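Local coordinates for protein L-glyceraldehyde 3-phosphate reductase (Clostridium beijerinckii, PDB 6HG6) that probably reduces aldehydes such as furfural with NADPH, as an aldo-keto reductase built on a TIM barrel, at residues Gly19-Lys24 against Ala162-Ile167; Leu23-Ile28 against Glu91-Thr96; Val132-His137 against Phe189-Asn194; Asn206-Ala211 against Lys217-Phe222. All coordinates share one frame; numbering follows the deposited sequence.

Contact 1: Gly19-Lys24 against Ala162-Ile167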
# COMPACT_ATOMS: atom_id res chain seq x y z
N GLY A 19 -7.63 11.54 -1.85
CA GLY A 19 -8.98 12.12 -1.76
C GLY A 19 -8.89 13.64 -1.86
O GLY A 19 -8.30 14.13 -2.83
N GLU A 20 -9.42 14.37 -0.88
CA GLU A 20 -9.50 15.85 -0.94
C GLU A 20 -8.16 16.49 -0.52
O GLU A 20 -7.92 17.62 -0.90
CB GLU A 20 -10.72 16.29 -0.12
CG GLU A 20 -12.00 15.92 -0.88
CD GLU A 20 -13.36 16.19 -0.23
OE1 GLU A 20 -13.41 16.31 1.01
OE2 GLU A 20 -14.38 16.27 -0.99
N SER A 21 -7.28 15.75 0.11
CA SER A 21 -6.00 16.25 0.69
C SER A 21 -5.01 16.77 -0.36
O SER A 21 -4.96 16.25 -1.51
CB SER A 21 -5.41 15.15 1.51
OG SER A 21 -4.13 15.52 1.98
N GLY A 22 -4.13 17.67 0.08
CA GLY A 22 -2.99 18.13 -0.72
C GLY A 22 -1.86 17.11 -0.69
O GLY A 22 -0.89 17.30 -1.41
N LEU A 23 -1.98 16.06 0.13
CA LEU A 23 -0.97 14.99 0.18
C LEU A 23 -1.13 14.16 -1.10
O LEU A 23 -2.21 13.59 -1.30
CB LEU A 23 -1.19 14.15 1.43
CG LEU A 23 -0.09 13.11 1.61
CD1 LEU A 23 1.22 13.84 1.91
CD2 LEU A 23 -0.41 12.07 2.68
N LYS A 24 -0.08 14.05 -1.88
CA LYS A 24 -0.14 13.25 -3.12
C LYS A 24 0.70 12.01 -2.98
O LYS A 24 1.81 12.06 -2.40
CB LYS A 24 0.31 14.08 -4.31
CG LYS A 24 -0.53 15.31 -4.57
CD LYS A 24 -0.10 15.91 -5.89
CE LYS A 24 -0.88 17.15 -6.22
NZ LYS A 24 -0.57 17.65 -7.57
N ALA A 162 3.45 11.31 13.92
CA ALA A 162 2.83 10.98 12.63
C ALA A 162 2.28 12.27 12.03
O ALA A 162 1.79 13.08 12.78
CB ALA A 162 1.71 9.97 12.77
N LEU A 163 2.42 12.47 10.72
CA LEU A 163 1.83 13.68 10.10
C LEU A 163 0.34 13.46 9.86
O LEU A 163 -0.42 14.40 10.05
CB LEU A 163 2.54 14.00 8.80
CG LEU A 163 4.00 14.40 8.97
CD1 LEU A 163 4.63 14.83 7.66
CD2 LEU A 163 4.11 15.52 9.97
N TYR A 164 -0.02 12.28 9.40
CA TYR A 164 -1.40 11.93 9.03
C TYR A 164 -1.77 10.57 9.57
O TYR A 164 -0.88 9.71 9.71
CB TYR A 164 -1.52 11.86 7.52
CG TYR A 164 -1.25 13.13 6.75
CD1 TYR A 164 0.01 13.37 6.25
CD2 TYR A 164 -2.26 13.99 6.33
CE1 TYR A 164 0.30 14.47 5.47
CE2 TYR A 164 -2.00 15.10 5.52
CZ TYR A 164 -0.71 15.31 5.05
OH TYR A 164 -0.42 16.36 4.23
N ALA A 165 -3.06 10.38 9.87
CA ALA A 165 -3.62 9.06 10.22
C ALA A 165 -4.16 8.38 8.96
O ALA A 165 -4.64 9.04 8.01
CB ALA A 165 -4.72 9.20 11.25
N GLY A 166 -4.08 7.07 8.97
CA GLY A 166 -4.72 6.21 7.97
C GLY A 166 -5.37 5.04 8.67
O GLY A 166 -5.03 4.76 9.85
N ILE A 167 -6.24 4.31 7.96
CA ILE A 167 -6.80 3.04 8.46
C ILE A 167 -6.68 2.02 7.35
O ILE A 167 -6.58 2.42 6.16
CB ILE A 167 -8.23 3.18 9.02
CG1 ILE A 167 -9.24 3.53 7.93
CG2 ILE A 167 -8.25 4.16 10.20
CD1 ILE A 167 -10.64 3.73 8.45

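Contact 2: Leu23-Ile28 against Glu91-Thr96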
# COMPACT_ATOMS: atom_id res chain seq x y z
N LEU A 23 -1.98 16.06 0.13
CA LEU A 23 -0.97 14.99 0.18
C LEU A 23 -1.13 14.16 -1.10
O LEU A 23 -2.21 13.59 -1.30
CB LEU A 23 -1.19 14.15 1.43
CG LEU A 23 -0.09 13.11 1.61
CD1 LEU A 23 1.22 13.84 1.91
CD2 LEU A 23 -0.41 12.07 2.68
N LYS A 24 -0.08 14.05 -1.88
CA LYS A 24 -0.14 13.25 -3.12
C LYS A 24 0.70 12.01 -2.98
O LYS A 24 1.81 12.06 -2.40
CB LYS A 24 0.31 14.08 -4.31
CG LYS A 24 -0.53 15.31 -4.57
CD LYS A 24 -0.10 15.91 -5.89
CE LYS A 24 -0.88 17.15 -6.22
NZ LYS A 24 -0.57 17.65 -7.57
N LEU A 25 0.14 10.89 -3.44
CA LEU A 25 0.88 9.63 -3.51
C LEU A 25 1.30 9.46 -4.97
O LEU A 25 0.59 9.86 -5.90
CB LEU A 25 0.00 8.45 -3.12
CG LEU A 25 -0.64 8.48 -1.75
CD1 LEU A 25 -1.33 7.15 -1.45
CD2 LEU A 25 0.38 8.79 -0.68
N PRO A 26 2.44 8.78 -5.23
CA PRO A 26 2.76 8.33 -6.58
C PRO A 26 1.66 7.31 -6.94
O PRO A 26 1.19 6.60 -6.05
CB PRO A 26 4.08 7.57 -6.42
CG PRO A 26 4.01 7.05 -4.97
CD PRO A 26 3.35 8.20 -4.23
N MET A 27 1.31 7.19 -8.21
CA MET A 27 0.26 6.24 -8.61
C MET A 27 0.73 4.81 -8.36
O MET A 27 -0.13 3.96 -8.14
CB MET A 27 -0.15 6.43 -10.07
CG MET A 27 -0.97 7.66 -10.23
SD MET A 27 -1.59 7.78 -11.95
CE MET A 27 -2.80 6.47 -12.00
N ILE A 28 2.04 4.60 -8.32
CA ILE A 28 2.68 3.33 -7.86
C ILE A 28 3.43 3.63 -6.57
O ILE A 28 4.31 4.47 -6.61
CB ILE A 28 3.65 2.70 -8.90
CG1 ILE A 28 3.01 2.49 -10.27
CG2 ILE A 28 4.19 1.40 -8.36
CD1 ILE A 28 1.77 1.68 -10.19
N GLU A 91 11.47 14.16 0.82
CA GLU A 91 10.88 13.79 -0.47
C GLU A 91 10.16 12.45 -0.34
O GLU A 91 9.65 11.99 -1.38
CB GLU A 91 11.97 13.73 -1.52
CG GLU A 91 12.40 15.10 -1.98
CD GLU A 91 13.60 15.05 -2.90
OE1 GLU A 91 13.47 14.54 -4.01
OE2 GLU A 91 14.68 15.49 -2.44
N LEU A 92 10.17 11.81 0.83
CA LEU A 92 9.57 10.46 0.95
C LEU A 92 8.34 10.50 1.83
O LEU A 92 8.31 11.26 2.77
CB LEU A 92 10.59 9.48 1.54
CG LEU A 92 11.85 9.28 0.73
CD1 LEU A 92 12.80 8.36 1.46
CD2 LEU A 92 11.55 8.76 -0.66
N LEU A 93 7.38 9.65 1.53
CA LEU A 93 6.29 9.37 2.47
C LEU A 93 6.53 7.97 3.00
O LEU A 93 6.62 6.98 2.20
CB LEU A 93 4.89 9.39 1.86
CG LEU A 93 4.42 10.70 1.31
CD1 LEU A 93 2.99 10.53 0.80
CD2 LEU A 93 4.56 11.81 2.32
N ILE A 94 6.72 7.88 4.30
CA ILE A 94 6.97 6.61 4.98
C ILE A 94 5.78 6.32 5.88
O ILE A 94 5.36 7.19 6.66
CB ILE A 94 8.28 6.69 5.76
CG1 ILE A 94 9.45 7.07 4.84
CG2 ILE A 94 8.49 5.37 6.49
CD1 ILE A 94 10.69 7.52 5.58
N SER A 95 5.23 5.14 5.76
CA SER A 95 4.12 4.74 6.64
C SER A 95 4.57 3.62 7.58
O SER A 95 5.51 2.85 7.27
CB SER A 95 2.95 4.27 5.85
OG SER A 95 3.33 3.11 5.10
N THR A 96 3.85 3.47 8.67
CA THR A 96 3.87 2.19 9.41
C THR A 96 2.47 1.99 10.00
O THR A 96 1.57 2.84 9.77
CB THR A 96 5.00 2.10 10.43
OG1 THR A 96 5.06 0.70 10.75
CG2 THR A 96 4.76 2.96 11.65

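Contact 3: Val132-His137 against Phe189-Asn194. With NDP (NADPH dihydro-nicotinamide-adenine-dinucleotide phosphate), chain B.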
# COMPACT_ATOMS: atom_id res chain seq x y z
N VAL A 132 6.61 9.23 11.30
CA VAL A 132 6.18 8.64 10.02
C VAL A 132 5.21 9.63 9.35
O VAL A 132 4.55 10.46 10.03
CB VAL A 132 5.53 7.26 10.18
CG1 VAL A 132 6.57 6.24 10.61
CG2 VAL A 132 4.31 7.29 11.09
N ASP A 133 5.10 9.56 8.05
CA ASP A 133 4.16 10.46 7.32
C ASP A 133 2.74 10.00 7.57
O ASP A 133 1.88 10.87 7.73
CB ASP A 133 4.52 10.51 5.84
CG ASP A 133 5.93 11.07 5.70
OD1 ASP A 133 6.08 12.30 5.74
OD2 ASP A 133 6.87 10.24 5.62
N ILE A 134 2.52 8.68 7.53
CA ILE A 134 1.18 8.08 7.72
C ILE A 134 1.32 7.00 8.76
O ILE A 134 2.13 6.08 8.59
CB ILE A 134 0.57 7.55 6.40
CG1 ILE A 134 0.61 8.60 5.29
CG2 ILE A 134 -0.83 7.05 6.71
CD1 ILE A 134 0.35 8.01 3.90
N PHE A 135 0.45 7.05 9.74
CA PHE A 135 0.37 5.97 10.75
C PHE A 135 -1.02 5.35 10.68
O PHE A 135 -2.00 6.04 10.85
CB PHE A 135 0.71 6.50 12.13
CG PHE A 135 0.68 5.45 13.20
CD1 PHE A 135 1.37 4.27 13.06
CD2 PHE A 135 0.00 5.67 14.39
CE1 PHE A 135 1.37 3.32 14.07
CE2 PHE A 135 0.05 4.74 15.41
CZ PHE A 135 0.71 3.55 15.24
N TYR A 136 -1.06 4.04 10.47
CA TYR A 136 -2.33 3.33 10.26
C TYR A 136 -2.72 2.43 11.42
O TYR A 136 -1.85 1.77 11.98
CB TYR A 136 -2.17 2.33 9.13
CG TYR A 136 -2.09 2.88 7.74
CD1 TYR A 136 -0.87 3.16 7.14
CD2 TYR A 136 -3.23 2.98 6.97
CE1 TYR A 136 -0.78 3.53 5.81
CE2 TYR A 136 -3.17 3.38 5.65
CZ TYR A 136 -1.94 3.64 5.07
OH TYR A 136 -1.88 4.03 3.77
N HIS A 137 -4.02 2.39 11.69
CA HIS A 137 -4.64 1.26 12.40
C HIS A 137 -4.73 0.16 11.32
O HIS A 137 -5.34 0.37 10.28
CB HIS A 137 -5.95 1.60 13.07
CG HIS A 137 -6.44 0.49 13.94
ND1 HIS A 137 -7.78 0.23 14.15
CD2 HIS A 137 -5.75 -0.44 14.65
CE1 HIS A 137 -7.93 -0.78 14.98
NE2 HIS A 137 -6.68 -1.24 15.30
N PHE A 189 -6.84 12.73 8.57
CA PHE A 189 -7.14 11.33 8.24
C PHE A 189 -7.36 11.34 6.72
O PHE A 189 -8.32 11.96 6.30
CB PHE A 189 -8.36 10.84 9.02
CG PHE A 189 -8.92 9.55 8.48
CD1 PHE A 189 -8.08 8.55 8.03
CD2 PHE A 189 -10.28 9.33 8.38
CE1 PHE A 189 -8.58 7.39 7.44
CE2 PHE A 189 -10.79 8.16 7.84
CZ PHE A 189 -9.95 7.19 7.35
N VAL A 190 -6.48 10.74 5.96
CA VAL A 190 -6.57 10.98 4.50
C VAL A 190 -6.56 9.70 3.70
O VAL A 190 -6.71 9.83 2.44
CB VAL A 190 -5.41 11.91 4.06
CG1 VAL A 190 -5.48 13.27 4.74
CG2 VAL A 190 -4.08 11.22 4.25
N ILE A 191 -6.34 8.54 4.29
CA ILE A 191 -6.03 7.35 3.46
C ILE A 191 -6.56 6.06 4.06
O ILE A 191 -6.39 5.81 5.26
CB ILE A 191 -4.51 7.27 3.18
CG1 ILE A 191 -4.13 6.26 2.08
CG2 ILE A 191 -3.74 6.98 4.46
CD1 ILE A 191 -4.68 6.60 0.74
N ASN A 192 -7.15 5.24 3.19
CA ASN A 192 -7.53 3.84 3.49
C ASN A 192 -6.59 2.93 2.70
O ASN A 192 -6.37 3.21 1.50
CB ASN A 192 -8.93 3.55 3.01
CG ASN A 192 -9.96 4.28 3.80
OD1 ASN A 192 -10.35 3.76 4.83
ND2 ASN A 192 -10.41 5.44 3.29
N GLN A 193 -6.09 1.88 3.31
CA GLN A 193 -5.28 0.86 2.63
C GLN A 193 -6.06 -0.45 2.65
O GLN A 193 -6.34 -0.97 3.72
CB GLN A 193 -3.89 0.70 3.24
CG GLN A 193 -3.08 -0.36 2.53
CD GLN A 193 -1.63 -0.32 2.95
OE1 GLN A 193 -1.03 0.76 3.10
NE2 GLN A 193 -1.09 -1.49 3.15
N ASN A 194 -6.41 -0.95 1.47
CA ASN A 194 -7.28 -2.13 1.32
C ASN A 194 -6.81 -3.03 0.18
O ASN A 194 -6.26 -2.55 -0.81
CB ASN A 194 -8.75 -1.75 1.14
CG ASN A 194 -9.38 -1.06 2.32
OD1 ASN A 194 -9.06 0.10 2.58
ND2 ASN A 194 -10.25 -1.76 3.06
PA NDP B . 1.68 -7.42 -5.44
O1A NDP B . 0.30 -7.99 -5.54
O2A NDP B . 2.18 -6.27 -6.24
O5B NDP B . 2.76 -8.61 -5.51
C5B NDP B . 4.18 -8.29 -5.44
C4B NDP B . 4.98 -9.48 -5.92
O4B NDP B . 4.52 -9.82 -7.25
C3B NDP B . 6.49 -9.28 -6.05
O3B NDP B . 7.21 -9.56 -4.85
C2B NDP B . 6.83 -10.28 -7.15
O2B NDP B . 6.86 -11.57 -6.54
C1B NDP B . 5.62 -10.17 -8.07
N9A NDP B . 5.71 -9.15 -9.11
C8A NDP B . 5.75 -7.79 -8.96
N7A NDP B . 5.77 -7.13 -10.09
C5A NDP B . 5.74 -8.13 -11.06
C6A NDP B . 5.74 -8.08 -12.47
N6A NDP B . 5.77 -6.95 -13.17
N1A NDP B . 5.69 -9.26 -13.14
C2A NDP B . 5.65 -10.39 -12.43
N3A NDP B . 5.64 -10.56 -11.11
C4A NDP B . 5.69 -9.38 -10.47
O3 NDP B . 1.86 -6.90 -3.92
PN NDP B . 2.04 -7.59 -2.49
O1N NDP B . 3.49 -7.92 -2.33
O2N NDP B . 1.01 -8.65 -2.26
O5D NDP B . 1.68 -6.34 -1.53
C5D NDP B . 2.28 -5.06 -1.85
C4D NDP B . 2.35 -4.23 -0.59
O4D NDP B . 1.02 -4.01 -0.09
C3D NDP B . 3.07 -4.85 0.60
O3D NDP B . 4.48 -4.76 0.44
C2D NDP B . 2.51 -3.98 1.74
O2D NDP B . 3.17 -2.75 1.78
C1D NDP B . 1.05 -3.80 1.32
N1N NDP B . 0.15 -4.78 1.97
C2N NDP B . -0.75 -4.34 2.92
C3N NDP B . -1.41 -5.20 3.76
C7N NDP B . -2.37 -4.64 4.77
O7N NDP B . -2.47 -3.41 4.94
N7N NDP B . -3.06 -5.52 5.50
C4N NDP B . -1.13 -6.67 3.60
C5N NDP B . -0.32 -7.04 2.42
C6N NDP B . 0.21 -6.12 1.64
P2B NDP B . 7.88 -12.65 -7.18
O1X NDP B . 9.08 -12.02 -7.85
O2X NDP B . 8.28 -13.52 -5.99
O3X NDP B . 6.98 -13.39 -8.16
O HOH W 1 0.45 3.44 2.79

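Contact 4: Asn206-Ala211 against Lys217-Phe222. With NDP (NADPH dihydro-nicotinamide-adenine-dinucleotide phosphate), chain B; EDO (1,2-ethanediol), chain H.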
# COMPACT_ATOMS: atom_id res chain seq x y z
N ASN A 206 -18.26 -4.10 0.14
CA ASN A 206 -18.37 -3.84 1.60
C ASN A 206 -18.50 -2.33 1.87
O ASN A 206 -18.34 -1.93 3.01
CB ASN A 206 -17.18 -4.43 2.36
CG ASN A 206 -15.90 -3.67 2.11
OD1 ASN A 206 -15.88 -2.73 1.32
ND2 ASN A 206 -14.83 -4.07 2.79
N GLY A 207 -18.71 -1.53 0.83
CA GLY A 207 -18.94 -0.08 0.93
C GLY A 207 -17.69 0.76 1.02
O GLY A 207 -17.84 1.98 0.94
N LEU A 208 -16.49 0.17 1.10
CA LEU A 208 -15.26 0.96 1.34
C LEU A 208 -14.97 1.88 0.15
O LEU A 208 -14.70 3.10 0.39
CB LEU A 208 -14.08 0.05 1.70
CG LEU A 208 -12.78 0.74 2.12
CD1 LEU A 208 -12.07 1.31 0.91
CD2 LEU A 208 -13.03 1.84 3.17
N LYS A 209 -14.99 1.36 -1.06
CA LYS A 209 -14.61 2.20 -2.22
C LYS A 209 -15.55 3.40 -2.35
O LYS A 209 -15.03 4.54 -2.50
CB LYS A 209 -14.55 1.36 -3.48
CG LYS A 209 -13.81 1.99 -4.65
CD LYS A 209 -13.79 1.03 -5.83
CE LYS A 209 -13.16 1.63 -7.07
NZ LYS A 209 -13.40 0.86 -8.30
N ARG A 210 -16.85 3.19 -2.20
CA ARG A 210 -17.86 4.27 -2.28
C ARG A 210 -17.75 5.21 -1.07
O ARG A 210 -17.87 6.41 -1.29
CB ARG A 210 -19.25 3.66 -2.40
CG ARG A 210 -20.39 4.67 -2.34
CD ARG A 210 -21.69 3.90 -2.57
NE ARG A 210 -22.92 4.52 -2.08
CZ ARG A 210 -23.98 4.93 -2.81
NH1 ARG A 210 -24.01 4.83 -4.14
NH2 ARG A 210 -25.03 5.43 -2.19
N ALA A 211 -17.58 4.70 0.16
CA ALA A 211 -17.50 5.55 1.37
C ALA A 211 -16.25 6.43 1.27
O ALA A 211 -16.34 7.60 1.63
CB ALA A 211 -17.49 4.73 2.64
N LYS A 217 -11.68 10.58 1.16
CA LYS A 217 -10.51 9.83 1.64
C LYS A 217 -9.86 9.08 0.48
O LYS A 217 -10.58 8.57 -0.42
CB LYS A 217 -10.91 8.84 2.72
CG LYS A 217 -11.77 9.42 3.81
CD LYS A 217 -11.04 10.55 4.58
CE LYS A 217 -11.95 11.15 5.64
NZ LYS A 217 -11.25 12.20 6.40
N GLY A 218 -8.54 9.04 0.49
CA GLY A 218 -7.80 8.28 -0.51
C GLY A 218 -7.93 6.78 -0.27
O GLY A 218 -8.39 6.35 0.82
N ILE A 219 -7.56 6.03 -1.29
CA ILE A 219 -7.45 4.56 -1.20
C ILE A 219 -6.10 4.17 -1.78
O ILE A 219 -5.79 4.55 -2.89
CB ILE A 219 -8.56 3.82 -1.95
CG1 ILE A 219 -9.95 4.28 -1.49
CG2 ILE A 219 -8.35 2.30 -1.78
CD1 ILE A 219 -11.07 3.82 -2.34
N ILE A 220 -5.39 3.31 -1.09
CA ILE A 220 -4.16 2.71 -1.66
C ILE A 220 -4.45 1.21 -1.66
O ILE A 220 -4.83 0.64 -0.63
CB ILE A 220 -2.87 3.17 -0.93
CG1 ILE A 220 -1.65 2.50 -1.56
CG2 ILE A 220 -2.87 2.95 0.58
CD1 ILE A 220 -0.33 3.03 -1.03
N ALA A 221 -4.43 0.61 -2.84
CA ALA A 221 -4.82 -0.78 -3.06
C ALA A 221 -3.62 -1.68 -2.90
O ALA A 221 -2.61 -1.46 -3.57
CB ALA A 221 -5.39 -0.91 -4.44
N PHE A 222 -3.73 -2.73 -2.11
CA PHE A 222 -2.62 -3.69 -2.04
C PHE A 222 -3.01 -5.05 -2.59
O PHE A 222 -4.22 -5.33 -2.81
CB PHE A 222 -2.06 -3.73 -0.64
CG PHE A 222 -2.93 -4.38 0.39
CD1 PHE A 222 -2.86 -5.74 0.61
CD2 PHE A 222 -3.67 -3.59 1.26
CE1 PHE A 222 -3.60 -6.32 1.63
CE2 PHE A 222 -4.39 -4.18 2.30
CZ PHE A 222 -4.37 -5.54 2.47
PA NDP B . 1.68 -7.42 -5.44
O1A NDP B . 0.30 -7.99 -5.54
O2A NDP B . 2.18 -6.27 -6.24
O5B NDP B . 2.76 -8.61 -5.51
C5B NDP B . 4.18 -8.29 -5.44
C4B NDP B . 4.98 -9.48 -5.92
O4B NDP B . 4.52 -9.82 -7.25
C3B NDP B . 6.49 -9.28 -6.05
O3B NDP B . 7.21 -9.56 -4.85
C2B NDP B . 6.83 -10.28 -7.15
O2B NDP B . 6.86 -11.57 -6.54
C1B NDP B . 5.62 -10.17 -8.07
N9A NDP B . 5.71 -9.15 -9.11
C8A NDP B . 5.75 -7.79 -8.96
N7A NDP B . 5.77 -7.13 -10.09
C5A NDP B . 5.74 -8.13 -11.06
C6A NDP B . 5.74 -8.08 -12.47
N6A NDP B . 5.77 -6.95 -13.17
N1A NDP B . 5.69 -9.26 -13.14
C2A NDP B . 5.65 -10.39 -12.43
N3A NDP B . 5.64 -10.56 -11.11
C4A NDP B . 5.69 -9.38 -10.47
O3 NDP B . 1.86 -6.90 -3.92
PN NDP B . 2.04 -7.59 -2.49
O1N NDP B . 3.49 -7.92 -2.33
O2N NDP B . 1.01 -8.65 -2.26
O5D NDP B . 1.68 -6.34 -1.53
C5D NDP B . 2.28 -5.06 -1.85
C4D NDP B . 2.35 -4.23 -0.59
O4D NDP B . 1.02 -4.01 -0.09
C3D NDP B . 3.07 -4.85 0.60
O3D NDP B . 4.48 -4.76 0.44
C2D NDP B . 2.51 -3.98 1.74
O2D NDP B . 3.17 -2.75 1.78
C1D NDP B . 1.05 -3.80 1.32
N1N NDP B . 0.15 -4.78 1.97
C2N NDP B . -0.75 -4.34 2.92
C3N NDP B . -1.41 -5.20 3.76
C7N NDP B . -2.37 -4.64 4.77
O7N NDP B . -2.47 -3.41 4.94
N7N NDP B . -3.06 -5.52 5.50
C4N NDP B . -1.13 -6.67 3.60
C5N NDP B . -0.32 -7.04 2.42
C6N NDP B . 0.21 -6.12 1.64
P2B NDP B . 7.88 -12.65 -7.18
O1X NDP B . 9.08 -12.02 -7.85
O2X NDP B . 8.28 -13.52 -5.99
O3X NDP B . 6.98 -13.39 -8.16
C1 EDO H . -21.58 0.30 -1.78
O1 EDO H . -22.03 1.17 -0.74
C2 EDO H . -21.45 -1.11 -1.33
O2 EDO H . -20.23 -1.71 -1.75

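Contact 1: Gly19-Lys24 against Ala162-Ile167
Leu23 lies against the phenol ring of Tyr164, and nearly all of the contact is made by this pair. The two side chains run past one another in opposite directions. Leu23 CD2 sits over one ring face, 3.9 Å from the centroid of the Tyr164 ring and 19° off its normal, a CH-pi contact displaced toward the rim. Its other methyl, Leu23 CD1, reaches Tyr164 CE1 at 3.7 Å. Nearer the backbone, Leu23 CB packs 3.6 Å from Tyr164 OH, which brings the hydroxyl end of the ring close to the root of the leucine. Ser21 adds a looser touch, its OG 4.2 Å from Tyr164 CE2. That hydroxyl has a second task: with OG anti to the serine N (chi1 174°), it accepts from Leu23 N at 2.9 Å along a nearly straight bond of 167°, an ST turn that ties Leu23 to the loop. Val190 of the next barrel strand touches both Ser21 and Tyr164. Backbone bonds from Tyr164 to Asp133 and Phe135 anchor the ring's own chain. The loop belongs to the N-terminal beta hairpin of strands 15-17 and 24-26, which closes the bottom of the barrel in aldo-keto reductases and here packs on Tyr164.

Contact 2: Leu23-Ile28 against Glu91-Thr96
Leu93 meets Leu23 and Leu25, and the contact is apolar on both counts. Leu23 and Leu93 reach toward each other tip to tip, with Leu23 CD1 3.9 Å from Leu93 CD1 and equally far from Leu93 CD2, so one leucine methyl rests against the fork of the other. Leu25 comes in at about a right angle to Leu93. Its CD2 closes to 3.5 Å from Leu93 CD1, tighter than usual for two carbons. Leu93 CD1 is thus the methyl shared by both hairpin leucines. With CG anti to its carbonyl carbon (chi1 -64°) and an extended second torsion, Leu93 carries this methyl across to the hairpin.

The segments belong to different sheets: 24-26 pairs with 15-17 in the antiparallel N-terminal hairpin, while 93-96 is part of the third strand of the parallel TIM barrel. Side chains rather than strand pairing join them here, and no hydrogen bond crosses.

One backbone atom takes part in the packing: Lys24 O lies 3.7 Å from Leu93 CD1. Polar bonds instead secure each partner within its own surroundings. Leu25 is paired through its backbone with Ser16, and Leu93 bonds through its backbone to Thr58 and Phe60, while Leu93 O also accepts from His59. On the same barrel strand, Ser95 OG is hydrogen-bonded to Asp61, a residue of the NADPH site.

Contact 3: Val132-His137 against Phe189-Asn194
Tyr136 OH is linked to Gln193 OE1 through a water, bonded to the hydroxyl at 2.6 Å and donating to the amide oxygen at 3.1 Å. The bridge joins strands 134-137 and 189-194 of the parallel TIM barrel, which are separated in the sheet by strand 162-168; their short axes cross at -52°, 8.7 Å apart at the closest point. Directly, Tyr136 OH and Gln193 OE1 stand 3.4 Å apart, and the phenol and amide planes are inclined by 72°. Inside the barrel, beside this bridge, the packing is apolar. Ile191 CG2 touches both Tyr136 and Ile134, 3.8 Å from Tyr136 CE2 and 3.7 Å from Ile134 CG2. The same methyl of Ile134 also sits over one face of the tyrosine ring, offset toward its rim. Ile220 of strand 218-222 lies against Tyr136, Ile191 and Gln193, and Ser95 and Lys97 of strand 93-98 touch the tyrosine. Gln193 is an observed NADPH-binding residue. Its CG is anti to the backbone N (chi1 179°) and the chain stays extended beyond, carrying the amide from the wall to the nicotinamide end of the cofactor, where Gln193 NE2 lies 3.0 Å from the carboxamide oxygen O7N of NADPH.

Contact 4: Asn206-Ala211 against Lys217-Phe222
Ile219 has CG1 anti to its carbonyl carbon (chi1 -55°) and CD1 extended beyond it, which sends this terminal methyl to the helix; Lys209 has CG anti to its backbone N (chi1 -163°), bringing its stem across the isoleucine at about a right angle. The pair packs a short helix, 208-214, on the outside of TIM-barrel strand 218-222, to which it leads directly. Ile219 CD1 rests 3.9 Å from Lys209 CA and meets the CG of the same lysine, so it is the aliphatic root of Lys209 that is used. The ammonium end runs on to a salt bridge with Asp289 and a hydrogen bond with Tyr196. Leu208 adds a looser methyl contact, its CD1 4.2 Å from Ile219 CD1, and turns also to Asn194 and to Met175 of helix 172-184.

The start of the helix is shaped by Asn206, whose OD1 accepts from Leu208 N at 3.0 Å in an Asx turn. The donor stands 37° out of the carbonyl plane. Gly207, at the N-cap position, accepts at its O from Ala211 N, and its positive phi is readily adopted by glycine. A 1,2-ethanediol, probably from the crystallisation liquor, lies alongside, and its O2 accepts a weak hydrogen bond from Gly207 N.

At the far end of the strand, Phe222 serves the cofactor. Its ring stacks on the nicotinamide, with NADPH C3N 3.1 Å above the phenyl plane and over its centre.

Overall arrangement
All four contacts reach the same TIM barrel; contacts 1 and 2 fasten the N-terminal hairpin to it. These two overlap at Leu23 and Lys24, and Leu23 packs on Tyr164 in one and Leu93 in the other; their centres are about 9 Å apart. Contact 3 adjoins both: the side-chain atom Asp133 OD2 is probably hydrogen-bonded to Ile94 N of contact 2 at 2.7 Å, while strand pairing probably bonds Ile167 O of contact 1 to Gln193 N at 2.9 Å. Strand pairing also joins contact 3 to contact 4, with Asn192 O 2.8 Å from Ile220 N. NADPH is touched by contacts 3 and 4, through Gln193 and Phe222, whereas the side chain of Leu25 in contact 2 is about 11 Å from it.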